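Local coordinates for alanine racemase (Enterococcus faecalis, PDB 3E6E), which belongs to the alanine racemase family, whose two-domain chains pair an N-terminal TIM-type barrel with a C-terminal domain rich in beta strands, at residues A[15-20]-A[242-247]; A[37-42]-A[226-231]; A[61-66]-A[77-82]; A[168-173]-A[207-212]. The protein carries 1 engineered substitution. All blocks are in the same frame, centred on the assembly; numbering follows the deposited sequence.

Contact 1 of 4, residues A[15-20]-A[242-247]; sequences TQAITE and ALKPAL
Helix 15-28 of the TIM-type barrel domain meets the irregular linker 242-247, which runs on toward strand 249-259, mainly through Ala17 and the long side chain of Lys244. The methyl CB of Ala17 points at the linker and touches the lysine stem from the side: it lies 3.3 Å from Lys244 CD, a snug approach, and 3.7 Å from Lys244 CG. Lys244 reaches this place because its CG is anti to the backbone N (chi1 171°), which sends the chain across the helix; bends at chi3 and chi4 then turn CE and NZ aside. Here it passes Glu20, an extended side chain that it crosses at about a right angle. What meets is carboxylate and aliphatic carbon, with Glu20 OE2 3.2 Å from Lys244 CE. The two charged ends stay further apart, Glu20 OE2 to Lys244 NZ being 4.4 Å, too long for a salt bridge, although their opposite charges would probably still attract. Glu20 OE1 instead forms a salt bridge with Lys24, one turn further along the helix. Beside this polar part the contact becomes apolar and buried. Ile18 CG1 approaches Ala246 CB at 3.7 Å, while Ala17 CB stands 4.2 Å from the same methyl. The linker is fixed by its backbone as well, since that of Ala246 is hydrogen-bonded to those of Asp14, just before the helix, and Tyr228. Helix 15-28 also lies against helix 48-56, where Ile18 packs on Ser51 and Ala54 and Thr19 OG1 bonds to the carbonyl of Ala54.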
loop_
_atom_site.group_PDB
_atom_site.type_symbol
_atom_site.label_atom_id
_atom_site.label_comp_id
_atom_site.label_asym_id
_atom_site.label_seq_id
_atom_site.Cartn_x
_atom_site.Cartn_y
_atom_site.Cartn_z
ATOM N N THR A 15 2.541 -20.512 6.243
ATOM C CA THR A 15 1.182 -20.993 6.475
ATOM C C THR A 15 1.072 -21.908 7.707
ATOM O O THR A 15 0.125 -21.777 8.499
ATOM C CB THR A 15 0.615 -21.712 5.219
ATOM O OG1 THR A 15 1.488 -22.776 4.830
ATOM C CG2 THR A 15 0.471 -20.735 4.064
ATOM N N GLN A 16 2.043 -22.809 7.873
ATOM C CA GLN A 16 2.059 -23.739 9.004
ATOM C C GLN A 16 1.825 -22.963 10.295
ATOM O O GLN A 16 1.094 -23.410 11.178
ATOM C CB GLN A 16 3.414 -24.455 9.101
ATOM C CG GLN A 16 3.862 -25.210 7.839
ATOM C CD GLN A 16 5.383 -25.483 7.794
ATOM O OE1 GLN A 16 5.954 -26.113 8.699
ATOM N NE2 GLN A 16 6.036 -25.003 6.732
ATOM N N ALA A 17 2.458 -21.797 10.399
ATOM C CA ALA A 17 2.332 -20.953 11.583
ATOM C C ALA A 17 0.900 -20.449 11.815
ATOM O O ALA A 17 0.429 -20.432 12.959
ATOM C CB ALA A 17 3.298 -19.777 11.484
ATOM N N ILE A 18 0.216 -20.035 10.744
ATOM C CA ILE A 18 -1.169 -19.557 10.853
ATOM C C ILE A 18 -2.035 -20.710 11.420
ATOM O O ILE A 18 -2.847 -20.515 12.334
ATOM C CB ILE A 18 -1.715 -19.103 9.464
ATOM C CG1 ILE A 18 -0.873 -17.952 8.924
ATOM C CG2 ILE A 18 -3.160 -18.638 9.572
ATOM C CD1 ILE A 18 -1.331 -17.482 7.590
ATOM N N THR A 19 -1.828 -21.910 10.884
ATOM C CA THR A 19 -2.533 -23.107 11.329
ATOM C C THR A 19 -2.319 -23.297 12.834
ATOM O O THR A 19 -3.256 -23.520 13.602
ATOM C CB THR A 19 -1.975 -24.398 10.638
ATOM O OG1 THR A 19 -2.161 -24.333 9.219
ATOM C CG2 THR A 19 -2.677 -25.634 11.186
ATOM N N GLU A 20 -1.059 -23.224 13.242
ATOM C CA GLU A 20 -0.683 -23.419 14.632
ATOM C C GLU A 20 -1.245 -22.343 15.545
ATOM O O GLU A 20 -1.632 -22.623 16.679
ATOM C CB GLU A 20 0.845 -23.494 14.728
ATOM C CG GLU A 20 1.415 -23.437 16.131
ATOM C CD GLU A 20 2.939 -23.491 16.130
ATOM O OE1 GLU A 20 3.542 -23.136 17.177
ATOM O OE2 GLU A 20 3.525 -23.893 15.084
ATOM N N ALA A 242 1.918 -18.673 23.083
ATOM C CA ALA A 242 2.946 -18.353 22.099
ATOM C C ALA A 242 2.421 -18.126 20.701
ATOM O O ALA A 242 1.985 -19.066 20.043
ATOM C CB ALA A 242 3.969 -19.452 22.064
ATOM N N LEU A 243 2.466 -16.875 20.251
ATOM C CA LEU A 243 2.022 -16.528 18.905
ATOM C C LEU A 243 3.259 -16.663 18.029
ATOM O O LEU A 243 4.345 -16.265 18.435
ATOM C CB LEU A 243 1.503 -15.086 18.857
ATOM C CG LEU A 243 0.182 -14.781 19.573
ATOM C CD1 LEU A 243 -0.079 -13.275 19.563
ATOM C CD2 LEU A 243 -0.959 -15.546 18.888
ATOM N N LYS A 244 3.104 -17.238 16.840
ATOM C CA LYS A 244 4.237 -17.425 15.941
ATOM C C LYS A 244 4.059 -16.598 14.678
ATOM O O LYS A 244 3.193 -16.883 13.845
ATOM C CB LYS A 244 4.386 -18.902 15.577
ATOM C CG LYS A 244 5.402 -19.171 14.465
ATOM C CD LYS A 244 5.317 -20.617 13.959
ATOM C CE LYS A 244 5.818 -21.623 14.984
ATOM N NZ LYS A 244 7.306 -21.589 15.096
ATOM N N PRO A 245 4.880 -15.555 14.517
ATOM C CA PRO A 245 4.797 -14.692 13.339
ATOM C C PRO A 245 4.782 -15.501 12.047
ATOM O O PRO A 245 5.591 -16.408 11.859
ATOM C CB PRO A 245 6.038 -13.820 13.478
ATOM C CG PRO A 245 6.165 -13.679 14.973
ATOM C CD PRO A 245 5.954 -15.104 15.421
ATOM N N ALA A 246 3.850 -15.173 11.161
ATOM C CA ALA A 246 3.729 -15.881 9.894
ATOM C C ALA A 246 4.323 -15.095 8.730
ATOM O O ALA A 246 4.638 -15.666 7.692
ATOM C CB ALA A 246 2.265 -16.177 9.612
ATOM N N LEU A 247 4.457 -13.786 8.914
ATOM C CA LEU A 247 4.989 -12.881 7.903
ATOM C C LEU A 247 6.507 -12.822 7.988
ATOM O O LEU A 247 7.073 -12.944 9.068
ATOM C CB LEU A 247 4.416 -11.483 8.128
ATOM C CG LEU A 247 4.428 -10.393 7.062
ATOM C CD1 LEU A 247 5.776 -10.327 6.379
ATOM C CD2 LEU A 247 3.329 -10.650 6.072
#

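Contact 2 of 4, residues A[37-42]-A[226-231]; sequences AVVKAN and AMYGLN. With DCS (D-[3-hydroxy-2-methyl-5-phosphonooxymethyl-pyridin-4-ylmethyl]-N,O-cycloserylamide), chain D.
Two side chains, Met227 and Tyr228, converge on a single backbone oxygen, that of Val38, at the end of strand 34-38. The Tyr228 hydroxyl donates a hydrogen bond to it, OH to Val38 O 3.2 Å, arriving in the carbonyl plane on a lone pair with a C=O...donor angle of 134°. The methionine methyl presses on the same atom, Met227 CE to Val38 O being a tight 3.0 Å. Met227 starts with CG between the backbone N and the carbonyl carbon (chi1 70°) and is extended from there, so that its thioether reaches the strand: SD lies 3.5 Å from Ala37 CB, and CE 3.5 Å from Val39 CG1, Met227 and Val39 crossing at about a right angle. Along the way Met227 CG rides over one face of its neighbour's ring, near the rim. The Tyr228 ring also stacks with Tyr44 and His46. Val38 and Lys40 carry the segment into the ligand pocket: Val38 CG1 is 3.7 Å from C5A of DCS, and Lys40 NZ is 3.6 Å from C4A of DCS. Lys40 NZ also forms a salt bridge with Asp315 of the second subunit. A pocket at the C-terminal ends of parallel strands is characteristic of TIM-type barrels; here Val38 and Lys40 line it, while Met227 and Tyr228 back the end of strand 34-38 from behind the pocket wall.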
loop_
_atom_site.group_PDB
_atom_site.type_symbol
_atom_site.label_atom_id
_atom_site.label_comp_id
_atom_site.label_asym_id
_atom_site.label_seq_id
_atom_site.Cartn_x
_atom_site.Cartn_y
_atom_site.Cartn_z
ATOM N N ALA A 37 -12.271 -17.211 11.032
ATOM C CA ALA A 37 -11.027 -16.558 10.657
ATOM C C ALA A 37 -11.287 -15.380 9.729
ATOM O O ALA A 37 -11.756 -15.548 8.605
ATOM C CB ALA A 37 -10.096 -17.564 9.982
ATOM N N VAL A 38 -11.002 -14.178 10.214
ATOM C CA VAL A 38 -11.187 -12.982 9.402
ATOM C C VAL A 38 -9.932 -12.856 8.548
ATOM O O VAL A 38 -8.821 -12.782 9.078
ATOM C CB VAL A 38 -11.385 -11.735 10.296
ATOM C CG1 VAL A 38 -10.583 -11.870 11.555
ATOM C CG2 VAL A 38 -10.984 -10.486 9.550
ATOM N N VAL A 39 -10.119 -12.865 7.228
ATOM C CA VAL A 39 -9.012 -12.780 6.280
ATOM C C VAL A 39 -9.158 -11.654 5.265
ATOM O O VAL A 39 -8.790 -11.815 4.096
ATOM C CB VAL A 39 -8.844 -14.096 5.490
ATOM C CG1 VAL A 39 -8.545 -15.250 6.438
ATOM C CG2 VAL A 39 -10.098 -14.365 4.668
ATOM N N LYS A 40 -9.696 -10.520 5.698
ATOM C CA LYS A 40 -9.865 -9.376 4.805
ATOM C C LYS A 40 -8.531 -8.714 4.503
ATOM O O LYS A 40 -7.489 -9.137 5.018
ATOM C CB LYS A 40 -10.807 -8.336 5.424
ATOM C CG LYS A 40 -10.446 -7.862 6.827
ATOM C CD LYS A 40 -11.517 -6.894 7.287
ATOM C CE LYS A 40 -11.366 -6.484 8.736
ATOM N NZ LYS A 40 -10.332 -5.458 8.935
ATOM N N ALA A 41 -8.579 -7.660 3.689
ATOM C CA ALA A 41 -7.385 -6.927 3.275
ATOM C C ALA A 41 -6.342 -7.953 2.818
ATOM O O ALA A 41 -5.195 -7.969 3.281
ATOM C CB ALA A 41 -6.857 -6.089 4.429
ATOM N N ASN A 42 -6.788 -8.816 1.908
ATOM C CA ASN A 42 -5.986 -9.892 1.351
ATOM C C ASN A 42 -5.218 -10.650 2.422
ATOM O O ASN A 42 -3.992 -10.784 2.352
ATOM C CB ASN A 42 -5.008 -9.367 0.293
ATOM C CG ASN A 42 -4.358 -10.493 -0.485
ATOM O OD1 ASN A 42 -5.028 -11.446 -0.885
ATOM N ND2 ASN A 42 -3.052 -10.393 -0.706
ATOM N N ALA A 226 -4.067 -12.286 15.622
ATOM C CA ALA A 226 -3.336 -13.301 16.339
ATOM C C ALA A 226 -3.094 -14.536 15.481
ATOM O O ALA A 226 -2.100 -15.230 15.671
ATOM C CB ALA A 226 -4.063 -13.672 17.603
ATOM N N MET A 227 -3.972 -14.824 14.526
ATOM C CA MET A 227 -3.739 -16.023 13.723
ATOM C C MET A 227 -2.570 -15.822 12.762
ATOM O O MET A 227 -2.184 -16.734 12.030
ATOM C CB MET A 227 -5.013 -16.473 12.979
ATOM C CG MET A 227 -5.506 -15.611 11.853
ATOM S SD MET A 227 -7.086 -16.318 11.221
ATOM C CE MET A 227 -7.332 -15.310 9.714
ATOM N N TYR A 228 -2.000 -14.620 12.797
ATOM C CA TYR A 228 -0.855 -14.270 11.967
ATOM C C TYR A 228 0.387 -14.133 12.855
ATOM O O TYR A 228 1.468 -13.793 12.381
ATOM C CB TYR A 228 -1.127 -12.965 11.227
ATOM C CG TYR A 228 -2.371 -12.993 10.361
ATOM C CD1 TYR A 228 -2.401 -13.697 9.158
ATOM C CD2 TYR A 228 -3.526 -12.310 10.750
ATOM C CE1 TYR A 228 -3.551 -13.719 8.362
ATOM C CE2 TYR A 228 -4.685 -12.325 9.963
ATOM C CZ TYR A 228 -4.693 -13.029 8.773
ATOM O OH TYR A 228 -5.840 -13.026 8.001
ATOM N N GLY A 229 0.211 -14.401 14.145
ATOM C CA GLY A 229 1.304 -14.337 15.101
ATOM C C GLY A 229 1.688 -12.963 15.628
ATOM O O GLY A 229 2.827 -12.761 16.067
ATOM N N LEU A 230 0.757 -12.016 15.607
ATOM C CA LEU A 230 1.075 -10.679 16.071
ATOM C C LEU A 230 0.284 -10.271 17.293
ATOM O O LEU A 230 -0.948 -10.338 17.304
ATOM C CB LEU A 230 0.848 -9.686 14.938
ATOM C CG LEU A 230 1.605 -10.085 13.666
ATOM C CD1 LEU A 230 1.234 -9.167 12.533
ATOM C CD2 LEU A 230 3.102 -10.057 13.938
ATOM N N ASN A 231 1.007 -9.845 18.325
ATOM C CA ASN A 231 0.400 -9.424 19.580
ATOM C C ASN A 231 -0.652 -8.369 19.297
ATOM O O ASN A 231 -0.327 -7.228 19.011
ATOM C CB ASN A 231 1.455 -8.849 20.502
ATOM C CG ASN A 231 0.891 -8.461 21.830
ATOM O OD1 ASN A 231 -0.158 -7.815 21.908
ATOM N ND2 ASN A 231 1.579 -8.842 22.897
HETATM N N1 DCS D . -14.534 -8.392 13.995
HETATM C C2 DCS D . -14.819 -7.147 13.346
HETATM C C2A DCS D . -16.236 -6.614 13.260
HETATM C C3 DCS D . -13.740 -6.441 12.802
HETATM O O3 DCS D . -13.922 -5.260 12.170
HETATM C C4 DCS D . -12.404 -7.003 12.920
HETATM C C4A DCS D . -11.224 -6.245 12.341
HETATM C C5 DCS D . -12.224 -8.284 13.606
HETATM C C6 DCS D . -13.288 -8.939 14.119
HETATM C C5A DCS D . -10.879 -8.943 13.785
HETATM O O4P DCS D . -10.090 -8.137 14.664
HETATM P P DCS D . -8.601 -8.463 15.125
HETATM O O1P DCS D . -8.655 -9.723 15.841
HETATM O O2P DCS D . -7.746 -8.535 13.944
HETATM O O3P DCS D . -8.173 -7.389 16.015
HETATM N N DCS D . -11.132 -4.863 12.961
HETATM C CA DCS D . -10.118 -3.971 12.584
HETATM C C DCS D . -10.284 -2.840 11.731
HETATM O O DCS D . -11.444 -2.464 11.117
HETATM N ND DCS D . -9.135 -2.217 11.635
HETATM O OG DCS D . -8.203 -2.896 12.392
HETATM C CB DCS D . -8.805 -3.961 12.963
#

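Contact 3 of 4, residues A[61-66]-A[77-82]; sequences TGFCVA and AGVQDP
The side chains of Phe63 and Val79 meet from opposite directions, and Asp81 comes in beside them at the rim of the phenyl ring. The ring swings to this side because Phe63 CG lies anti to the carbonyl carbon, next to the backbone N (chi1 -55°). Its corner CE1 takes most of the contact. Val79 CG1 approaches it obliquely at 3.4 Å, close for two carbons. The carboxylate oxygen Asp81 OD1 lies in the ring plane, 3.5 Å from Phe63 CE1, and so faces the edge, where C-H groups carry a slight positive charge; the ring and carboxylate planes are 67° apart. At the base of the Phe63 side chain the two backbones are joined directly. Phe63 N donates to Pro82 O over 2.9 Å, with the N-H angle at 152° and the donor nearly in line with the carbonyl bond. The same oxygen receives a CA-H...O contact from Gly62 CA at 3.4 Å, so one carbonyl serves two successive residues. Closer to the surface, Thr61 O rests against Pro82 CD at 3.5 Å. The contact closes a beta-alpha-beta unit in which strand 62-65 leads through helix 68-76 to the parallel strand 83-85. The helix ends in a Schellman motif at Gly78, and Arg75, in its last turn, bonds through NH1 to the carbonyls of Val79 and Asp81. Phe63 fills the space between sheet and helices, packing on Leu74 of helix 68-76 and Ala52 of helix 48-56. On its other edge strand 62-65 pairs with strand 34-38, whose Phe36 touches Pro82.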
loop_
_atom_site.group_PDB
_atom_site.type_symbol
_atom_site.label_atom_id
_atom_site.label_comp_id
_atom_site.label_asym_id
_atom_site.label_seq_id
_atom_site.Cartn_x
_atom_site.Cartn_y
_atom_site.Cartn_z
ATOM N N THR A 61 -14.054 -22.809 11.060
ATOM C CA THR A 61 -15.262 -23.356 10.444
ATOM C C THR A 61 -16.110 -22.245 9.853
ATOM O O THR A 61 -17.298 -22.427 9.601
ATOM C CB THR A 61 -16.100 -24.158 11.471
ATOM O OG1 THR A 61 -16.494 -23.305 12.554
ATOM C CG2 THR A 61 -15.284 -25.316 12.024
ATOM N N GLY A 62 -15.478 -21.098 9.622
ATOM C CA GLY A 62 -16.166 -19.947 9.050
ATOM C C GLY A 62 -15.194 -18.818 8.726
ATOM O O GLY A 62 -14.059 -18.820 9.221
ATOM N N PHE A 63 -15.637 -17.849 7.918
ATOM C CA PHE A 63 -14.777 -16.732 7.520
ATOM C C PHE A 63 -15.395 -15.336 7.520
ATOM O O PHE A 63 -16.553 -15.151 7.137
ATOM C CB PHE A 63 -14.192 -17.006 6.134
ATOM C CG PHE A 63 -13.477 -18.298 6.047
ATOM C CD1 PHE A 63 -14.154 -19.454 5.676
ATOM C CD2 PHE A 63 -12.139 -18.386 6.416
ATOM C CE1 PHE A 63 -13.508 -20.696 5.677
ATOM C CE2 PHE A 63 -11.480 -19.612 6.424
ATOM C CZ PHE A 63 -12.170 -20.775 6.054
ATOM N N CYS A 64 -14.587 -14.356 7.937
ATOM C CA CYS A 64 -14.989 -12.952 7.996
ATOM C C CYS A 64 -14.139 -12.107 7.061
ATOM O O CYS A 64 -12.915 -12.210 7.060
ATOM C CB CYS A 64 -14.823 -12.410 9.409
ATOM S SG CYS A 64 -15.743 -13.301 10.675
ATOM N N VAL A 65 -14.798 -11.271 6.273
ATOM C CA VAL A 65 -14.119 -10.389 5.341
ATOM C C VAL A 65 -14.818 -9.048 5.444
ATOM O O VAL A 65 -15.834 -8.930 6.124
ATOM C CB VAL A 65 -14.220 -10.895 3.883
ATOM C CG1 VAL A 65 -13.569 -12.256 3.756
ATOM C CG2 VAL A 65 -15.685 -10.945 3.456
ATOM N N ALA A 66 -14.286 -8.038 4.767
ATOM C CA ALA A 66 -14.892 -6.714 4.806
ATOM C C ALA A 66 -15.736 -6.418 3.584
ATOM O O ALA A 66 -16.720 -5.693 3.677
ATOM C CB ALA A 66 -13.820 -5.659 4.932
ATOM N N ALA A 77 -12.896 -19.731 -4.824
ATOM C CA ALA A 77 -11.731 -20.503 -4.426
ATOM C C ALA A 77 -12.072 -21.900 -3.954
ATOM O O ALA A 77 -11.184 -22.740 -3.820
ATOM C CB ALA A 77 -10.965 -19.761 -3.332
ATOM N N GLY A 78 -13.351 -22.147 -3.682
ATOM C CA GLY A 78 -13.758 -23.465 -3.227
ATOM C C GLY A 78 -14.076 -23.547 -1.746
ATOM O O GLY A 78 -14.211 -24.633 -1.201
ATOM N N VAL A 79 -14.174 -22.405 -1.075
ATOM C CA VAL A 79 -14.522 -22.416 0.340
ATOM C C VAL A 79 -16.033 -22.601 0.399
ATOM O O VAL A 79 -16.780 -21.832 -0.207
ATOM C CB VAL A 79 -14.151 -21.095 1.037
ATOM C CG1 VAL A 79 -14.661 -21.109 2.477
ATOM C CG2 VAL A 79 -12.646 -20.907 1.014
ATOM N N GLN A 80 -16.475 -23.625 1.123
ATOM C CA GLN A 80 -17.899 -23.930 1.225
ATOM C C GLN A 80 -18.461 -23.611 2.591
ATOM O O GLN A 80 -19.643 -23.805 2.834
ATOM C CB GLN A 80 -18.145 -25.405 0.911
ATOM C CG GLN A 80 -17.662 -25.826 -0.459
ATOM C CD GLN A 80 -17.739 -27.325 -0.659
ATOM O OE1 GLN A 80 -16.889 -27.918 -1.331
ATOM N NE2 GLN A 80 -18.762 -27.953 -0.079
ATOM N N ASP A 81 -17.614 -23.120 3.482
ATOM C CA ASP A 81 -18.055 -22.782 4.824
ATOM C C ASP A 81 -18.737 -21.418 4.821
ATOM O O ASP A 81 -18.707 -20.692 3.829
ATOM C CB ASP A 81 -16.865 -22.743 5.792
ATOM C CG ASP A 81 -15.851 -23.835 5.524
ATOM O OD1 ASP A 81 -15.023 -23.651 4.599
ATOM O OD2 ASP A 81 -15.890 -24.872 6.231
ATOM N N PRO A 82 -19.375 -21.059 5.941
ATOM C CA PRO A 82 -20.058 -19.772 6.060
ATOM C C PRO A 82 -19.075 -18.629 5.887
ATOM O O PRO A 82 -17.982 -18.656 6.451
ATOM C CB PRO A 82 -20.617 -19.811 7.476
ATOM C CG PRO A 82 -20.887 -21.271 7.685
ATOM C CD PRO A 82 -19.650 -21.908 7.117
#

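Contact 4 of 4, residues A[168-173]-A[207-212]; sequences THFSTA and SATALW. With DCS (D-[3-hydroxy-2-methyl-5-phosphonooxymethyl-pyridin-4-ylmethyl]-N,O-cycloserylamide), chain D.
Ala173 and Phe170 on one side and Thr209 on the other join two elements at the mouth of the TIM-type barrel: the loop after strand 165-167 and the short helix 207-212. Ala173 has the most surface buried here. Its CB sits 3.2 Å from Thr209 CG2, tight for two methyls, and 3.8 Å from Ala208 CB, so it fits against two consecutive helix residues. Its carbonyl O lies obliquely near the indole of Trp212, a looser approach; the NE1 of that indole bonds to Ala238 O. Thr209 CG2 also touches the ring of Phe170, coming to it obliquely, 3.4 Å from CD2; the two side chains cross at about a right angle. The hydroxyl of Thr209 is turned back to its own helix start, where OG1 bonds to Asn206 N, and a chi1 of 93° leaves this side chain well off a staggered position. The ring of Phe170 stacks in turn with that of Phe181. Both segments also reach DCS. The helix begins at its phosphate, where Ser207 N donates to O1P, although that oxygen is less surely placed; the helix amino end probably favours the negative charge. One face of the His169 ring covers the C2-C3 side of the DCS pyridine, offset toward the imidazole's rim and tilted, ND1 being 3.5 Å from DCS C2, while its NE2 is hydrogen-bonded to Tyr267 OH of the second subunit.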
loop_
_atom_site.group_PDB
_atom_site.type_symbol
_atom_site.label_atom_id
_atom_site.label_comp_id
_atom_site.label_asym_id
_atom_site.label_seq_id
_atom_site.Cartn_x
_atom_site.Cartn_y
_atom_site.Cartn_z
ATOM N N THR A 168 -21.267 -7.827 18.352
ATOM C CA THR A 168 -20.808 -6.463 18.491
ATOM C C THR A 168 -19.280 -6.495 18.415
ATOM O O THR A 168 -18.670 -7.567 18.288
ATOM C CB THR A 168 -21.243 -5.836 19.799
ATOM O OG1 THR A 168 -21.040 -4.425 19.713
ATOM C CG2 THR A 168 -20.426 -6.377 20.952
ATOM N N HIS A 169 -18.649 -5.334 18.495
ATOM C CA HIS A 169 -17.210 -5.300 18.383
ATOM C C HIS A 169 -16.637 -4.396 19.451
ATOM O O HIS A 169 -17.151 -3.315 19.700
ATOM C CB HIS A 169 -16.824 -4.806 16.983
ATOM C CG HIS A 169 -15.352 -4.877 16.704
ATOM N ND1 HIS A 169 -14.654 -6.069 16.668
ATOM C CD2 HIS A 169 -14.436 -3.899 16.507
ATOM C CE1 HIS A 169 -13.374 -5.819 16.466
ATOM N NE2 HIS A 169 -13.216 -4.511 16.365
ATOM N N PHE A 170 -15.573 -4.843 20.094
ATOM C CA PHE A 170 -14.958 -4.042 21.138
ATOM C C PHE A 170 -13.924 -3.052 20.590
ATOM O O PHE A 170 -13.307 -3.304 19.541
ATOM C CB PHE A 170 -14.324 -4.973 22.158
ATOM C CG PHE A 170 -15.321 -5.793 22.927
ATOM C CD1 PHE A 170 -16.011 -5.241 23.999
ATOM C CD2 PHE A 170 -15.541 -7.129 22.600
ATOM C CE1 PHE A 170 -16.893 -6.006 24.741
ATOM C CE2 PHE A 170 -16.429 -7.899 23.340
ATOM C CZ PHE A 170 -17.104 -7.338 24.415
ATOM N N SER A 171 -13.741 -1.937 21.296
ATOM C CA SER A 171 -12.790 -0.931 20.859
ATOM C C SER A 171 -11.598 -0.804 21.786
ATOM O O SER A 171 -10.606 -0.178 21.429
ATOM C CB SER A 171 -13.467 0.433 20.739
ATOM O OG SER A 171 -13.842 0.947 22.009
ATOM N N THR A 172 -11.694 -1.404 22.970
ATOM C CA THR A 172 -10.624 -1.332 23.964
ATOM C C THR A 172 -10.234 -2.670 24.565
ATOM O O THR A 172 -9.639 -2.708 25.634
ATOM C CB THR A 172 -11.023 -0.410 25.142
ATOM O OG1 THR A 172 -12.250 -0.877 25.715
ATOM C CG2 THR A 172 -11.208 1.011 24.661
ATOM N N ALA A 173 -10.546 -3.765 23.881
ATOM C CA ALA A 173 -10.239 -5.099 24.398
ATOM C C ALA A 173 -8.759 -5.377 24.588
ATOM O O ALA A 173 -8.390 -6.233 25.386
ATOM C CB ALA A 173 -10.838 -6.156 23.492
ATOM N N SER A 207 -9.416 -11.109 18.421
ATOM C CA SER A 207 -8.095 -11.393 18.845
ATOM C C SER A 207 -7.832 -11.006 20.261
ATOM O O SER A 207 -7.594 -11.812 21.087
ATOM C CB SER A 207 -7.123 -10.769 17.884
ATOM O OG SER A 207 -6.879 -11.608 16.850
ATOM N N ALA A 208 -7.871 -9.734 20.495
ATOM C CA ALA A 208 -7.665 -9.179 21.817
ATOM C C ALA A 208 -8.591 -9.789 22.876
ATOM O O ALA A 208 -8.108 -10.401 23.831
ATOM C CB ALA A 208 -7.847 -7.661 21.777
ATOM N N THR A 209 -9.909 -9.635 22.708
ATOM C CA THR A 209 -10.866 -10.145 23.702
ATOM C C THR A 209 -10.673 -11.623 23.995
ATOM O O THR A 209 -10.708 -12.027 25.151
ATOM C CB THR A 209 -12.367 -9.907 23.296
ATOM O OG1 THR A 209 -12.868 -11.046 22.600
ATOM C CG2 THR A 209 -12.518 -8.681 22.401
ATOM N N ALA A 210 -10.444 -12.418 22.950
ATOM C CA ALA A 210 -10.245 -13.856 23.109
ATOM C C ALA A 210 -9.039 -14.184 23.975
ATOM O O ALA A 210 -9.086 -15.069 24.826
ATOM C CB ALA A 210 -10.091 -14.518 21.744
ATOM N N LEU A 211 -7.947 -13.469 23.751
ATOM C CA LEU A 211 -6.747 -13.709 24.521
ATOM C C LEU A 211 -6.905 -13.294 25.978
ATOM O O LEU A 211 -6.775 -14.123 26.881
ATOM C CB LEU A 211 -5.576 -12.964 23.881
ATOM C CG LEU A 211 -5.166 -13.474 22.491
ATOM C CD1 LEU A 211 -4.184 -12.521 21.870
ATOM C CD2 LEU A 211 -4.561 -14.869 22.601
ATOM N N TRP A 212 -7.226 -12.025 26.205
ATOM C CA TRP A 212 -7.340 -11.486 27.567
ATOM C C TRP A 212 -8.698 -11.459 28.283
ATOM O O TRP A 212 -8.753 -11.223 29.489
ATOM C CB TRP A 212 -6.728 -10.083 27.578
ATOM C CG TRP A 212 -5.300 -10.090 27.112
ATOM C CD1 TRP A 212 -4.224 -10.622 27.766
ATOM C CD2 TRP A 212 -4.806 -9.611 25.857
ATOM N NE1 TRP A 212 -3.087 -10.505 26.990
ATOM C CE2 TRP A 212 -3.419 -9.888 25.815
ATOM C CE3 TRP A 212 -5.401 -8.978 24.761
ATOM C CZ2 TRP A 212 -2.622 -9.552 24.724
ATOM C CZ3 TRP A 212 -4.603 -8.643 23.667
ATOM C CH2 TRP A 212 -3.228 -8.932 23.663
HETATM N N1 DCS D . -14.534 -8.392 13.995
HETATM C C2 DCS D . -14.819 -7.147 13.346
HETATM C C2A DCS D . -16.236 -6.614 13.260
HETATM C C3 DCS D . -13.740 -6.441 12.802
HETATM O O3 DCS D . -13.922 -5.260 12.170
HETATM C C4 DCS D . -12.404 -7.003 12.920
HETATM C C4A DCS D . -11.224 -6.245 12.341
HETATM C C5 DCS D . -12.224 -8.284 13.606
HETATM C C6 DCS D . -13.288 -8.939 14.119
HETATM C C5A DCS D . -10.879 -8.943 13.785
HETATM O O4P DCS D . -10.090 -8.137 14.664
HETATM P P DCS D . -8.601 -8.463 15.125
HETATM O O1P DCS D . -8.655 -9.723 15.841
HETATM O O2P DCS D . -7.746 -8.535 13.944
HETATM O O3P DCS D . -8.173 -7.389 16.015
HETATM N N DCS D . -11.132 -4.863 12.961
HETATM C CA DCS D . -10.118 -3.971 12.584
HETATM C C DCS D . -10.284 -2.840 11.731
HETATM O O DCS D . -11.444 -2.464 11.117
HETATM N ND DCS D . -9.135 -2.217 11.635
HETATM O OG DCS D . -8.203 -2.896 12.392
HETATM C CB DCS D . -8.805 -3.961 12.963
#

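Contacts 2 and 4 are buried and both line the DCS pocket, meeting where Ser207 OG bonds to Ala226 N. Contacts 1 and 3 are only partly buried and stay clear of the ligand; contacts 2, 3 and 4 also reach the second subunit. Contacts 2 and 3 share the parallel sheet, since strands 34-38 and 62-65 are bonded neighbours, while contacts 1 and 2 are joined through Ala246 and Tyr228. Chemistry follows place: a charged margin beside alanine methyls in contact 1, a thioether and a phenol gathered on a carbonyl in contact 2, a backbone bond beside an aromatic edge in contact 3, and mostly nonpolar packing of methyls and a phenyl ring in contact 4.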